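Local coordinates for organic hydroperoxide resistance protein OhrB (PDB 2BJO) that is involved in resistance to organic hydroperoxides and belongs to the OsmC/Ohr family of stress-response proteins, at residues K101-R105 against E106-E110. The protein carries 3 engineered substitutions. Sequence-based numbering, arbitrary orientation.
Sequences KDLDR and EKAQE
Leu103 lies against Lys107 and Ala108 at the start of helix 105-118 of this OsmC/Ohr-family protein, just where the loop that leaves strand 89-99 turns into the helix. Asp104 occupies the N-cap position, yet its carboxylate makes no capping bond.

Backbone bonding carries the first turn. Ala108 N donates to Asp104 O at 2.8 Å, and the next rung follows the same i to i+4 pattern, with Gln109 N reaching Arg105 O at 2.8 Å in a nearly straight bond (N-H...O 171°). One step further on, Glu110 N bonds Glu106 O.

The apolar part belongs to Leu103, whose two methyls divide the work. With CG anti to the backbone N (chi1 -177°), CD1 meets the aliphatic stem of Lys107 at CG, 3.5 Å away, while CD2 rests on Ala108, 3.8 Å from its CB. Ile69 and Ile71 also touch Leu103, and Leu135 of strand 132-135 touches Ala108, which is buried; the apolar side of this first turn thus packs against both the loop holding Ile69 and Ile71 and the end of that strand.

Charged and polar side chains take the remaining positions. Glu106 bends at chi2 and folds back toward the loop, bringing OE2 to 3.4 Å from Asp104 CB. Its OE1 stays 4.7 Å from Asp104 OD2, a proximity of like charges that would probably be unfavourable, though a helix N-terminus may offset it. Arg105 and Gln109 run side by side in the same direction, Arg105 NH2 4.1 Å from Gln109 NE2 and the guanidinium and amide planes 58° apart, and both touch Leu135. Lys107 curls over the helix surface toward Glu110, whose OE1 is hydrogen-bonded to Gln67; the salt bridge itself uses the other oxygen, with Lys107 NZ 3.2 Å from Glu110 OE2.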
ATOM      1  N   LYS A 101      -9.228  22.487  -3.937  1.00 37.65           N
ATOM      2  CA  LYS A 101     -10.198  23.326  -4.650  1.00 38.04           C
ATOM      3  C   LYS A 101     -10.372  24.758  -4.107  1.00 38.39           C
ATOM      4  O   LYS A 101      -9.444  25.551  -4.281  1.00 40.66           O
ATOM      5  CB  LYS A 101     -11.511  22.539  -4.749  1.00 40.21           C
ATOM      6  CG  LYS A 101     -11.435  21.133  -5.354  1.00 43.36           C
ATOM      7  CD  LYS A 101     -11.207  21.052  -6.867  1.00 45.02           C
ATOM      8  CE  LYS A 101     -11.392  19.649  -7.469  1.00 44.49           C
ATOM      9  NZ  LYS A 101     -12.736  19.015  -7.338  1.00 45.34           N
ATOM     10  N   ASP A 102     -11.488  25.105  -3.464  1.00 35.90           N
ATOM     11  CA  ASP A 102     -11.740  26.489  -3.032  1.00 35.83           C
ATOM     12  C   ASP A 102     -11.292  26.761  -1.596  1.00 33.94           C
ATOM     13  O   ASP A 102     -11.474  27.869  -1.101  1.00 34.27           O
ATOM     14  CB  ASP A 102     -13.216  26.856  -3.238  1.00 38.21           C
ATOM     15  CG  ASP A 102     -13.637  26.801  -4.709  1.00 42.15           C
ATOM     16  OD1 ASP A 102     -12.981  27.406  -5.595  1.00 42.27           O
ATOM     17  OD2 ASP A 102     -14.661  26.128  -4.971  1.00 44.38           O
ATOM     18  N   LEU A 103     -10.701  25.779  -0.913  1.00 30.43           N
ATOM     19  CA  LEU A 103     -10.263  25.985   0.455  1.00 27.69           C
ATOM     20  C   LEU A 103      -9.190  27.067   0.525  1.00 26.02           C
ATOM     21  O   LEU A 103      -8.281  27.072  -0.301  1.00 22.04           O
ATOM     22  CB  LEU A 103      -9.704  24.673   0.995  1.00 26.21           C
ATOM     23  CG  LEU A 103      -9.242  24.588   2.437  1.00 24.39           C
ATOM     24  CD1 LEU A 103     -10.388  24.891   3.423  1.00 22.30           C
ATOM     25  CD2 LEU A 103      -8.717  23.197   2.643  1.00 24.36           C
ATOM     26  N   ASP A 104      -9.280  27.965   1.501  1.00 25.46           N
ATOM     27  CA  ASP A 104      -8.206  28.936   1.656  1.00 25.53           C
ATOM     28  C   ASP A 104      -6.912  28.152   1.863  1.00 23.71           C
ATOM     29  O   ASP A 104      -6.853  27.154   2.610  1.00 21.96           O
ATOM     30  CB  ASP A 104      -8.412  29.921   2.802  1.00 27.31           C
ATOM     31  CG  ASP A 104      -9.625  30.806   2.589  1.00 29.35           C
ATOM     32  OD1 ASP A 104      -9.958  31.216   1.449  1.00 32.28           O
ATOM     33  OD2 ASP A 104     -10.250  31.101   3.621  1.00 29.30           O
ATOM     34  N   ARG A 105      -5.910  28.652   1.148  1.00 19.07           N
ATOM     35  CA  ARG A 105      -4.582  28.067   1.146  1.00 21.06           C
ATOM     36  C   ARG A 105      -3.932  27.933   2.526  1.00 18.03           C
ATOM     37  O   ARG A 105      -3.370  26.867   2.809  1.00 18.10           O
ATOM     38  CB  ARG A 105      -3.666  28.837   0.191  1.00 21.59           C
ATOM     39  CG  ARG A 105      -2.456  27.999  -0.169  1.00 24.60           C
ATOM     40  CD  ARG A 105      -1.323  28.890  -0.590  1.00 26.16           C
ATOM     41  NE  ARG A 105      -0.090  28.158  -0.335  1.00 28.19           N
ATOM     42  CZ  ARG A 105       0.535  27.418  -1.229  1.00 28.96           C
ATOM     43  NH1 ARG A 105       0.035  27.302  -2.459  1.00 32.85           N
ATOM     44  NH2 ARG A 105       1.658  26.809  -0.862  1.00 29.36           N
ATOM     45  N   GLU A 106      -3.997  28.970   3.355  1.00 19.10           N
ATOM     46  CA  GLU A 106      -3.467  28.917   4.715  1.00 21.51           C
ATOM     47  C   GLU A 106      -4.092  27.732   5.433  1.00 17.81           C
ATOM     48  O   GLU A 106      -3.431  26.999   6.138  1.00 18.67           O
ATOM     49  CB  GLU A 106      -3.864  30.022   5.705  1.00 23.76           C
ATOM     50  CG  GLU A 106      -4.035  31.436   5.305  1.00 27.32           C
ATOM     51  CD  GLU A 106      -5.269  31.791   4.517  1.00 26.61           C
ATOM     52  OE1 GLU A 106      -6.064  32.633   5.003  1.00 26.80           O
ATOM     53  OE2 GLU A 106      -5.338  31.233   3.405  1.00 26.45           O
ATOM     54  N   LYS A 107      -5.396  27.572   5.279  1.00 19.72           N
ATOM     55  CA  LYS A 107      -6.089  26.461   5.934  1.00 19.77           C
ATOM     56  C   LYS A 107      -5.687  25.125   5.339  1.00 20.44           C
ATOM     57  O   LYS A 107      -5.480  24.148   6.079  1.00 18.22           O
ATOM     58  CB  LYS A 107      -7.608  26.709   5.902  1.00 19.86           C
ATOM     59  CG  LYS A 107      -8.474  25.555   6.318  1.00 20.66           C
ATOM     60  CD  LYS A 107      -8.542  25.123   7.782  1.00 24.30           C
ATOM     61  CE  LYS A 107      -7.585  25.609   8.835  1.00 25.42           C
ATOM     62  NZ  LYS A 107      -8.105  26.782   9.590  1.00 22.48           N
ATOM     63  N   ALA A 108      -5.604  25.098   4.006  1.00 21.99           N
ATOM     64  CA  ALA A 108      -5.141  23.893   3.296  1.00 22.91           C
ATOM     65  C   ALA A 108      -3.771  23.426   3.836  1.00 23.00           C
ATOM     66  O   ALA A 108      -3.617  22.235   4.165  1.00 25.19           O
ATOM     67  CB  ALA A 108      -5.132  24.094   1.768  1.00 20.05           C
ATOM     68  N   GLN A 109      -2.817  24.352   3.937  1.00 25.31           N
ATOM     69  CA  GLN A 109      -1.490  24.052   4.485  1.00 25.56           C
ATOM     70  C   GLN A 109      -1.596  23.413   5.872  1.00 25.46           C
ATOM     71  O   GLN A 109      -0.972  22.379   6.144  1.00 25.60           O
ATOM     72  CB  GLN A 109      -0.594  25.290   4.584  1.00 27.99           C
ATOM     73  CG  GLN A 109       0.862  24.933   4.943  1.00 30.17           C
ATOM     74  CD  GLN A 109       1.482  24.105   3.817  1.00 32.23           C
ATOM     75  OE1 GLN A 109       1.663  22.886   3.914  1.00 33.38           O
ATOM     76  NE2 GLN A 109       1.762  24.782   2.713  1.00 31.60           N
ATOM     77  N   GLU A 110      -2.399  24.032   6.728  1.00 22.94           N
ATOM     78  CA  GLU A 110      -2.562  23.527   8.088  1.00 25.13           C
ATOM     79  C   GLU A 110      -3.135  22.119   8.115  1.00 21.98           C
ATOM     80  O   GLU A 110      -2.605  21.274   8.833  1.00 18.71           O
ATOM     81  CB  GLU A 110      -3.451  24.477   8.898  1.00 26.26           C
ATOM     82  CG  GLU A 110      -3.732  24.087  10.348  1.00 27.06           C
ATOM     83  CD  GLU A 110      -4.949  24.815  10.879  1.00 29.74           C
ATOM     84  OE1 GLU A 110      -5.715  24.206  11.659  1.00 33.96           O
ATOM     85  OE2 GLU A 110      -5.142  25.991  10.500  1.00 30.16           O
TER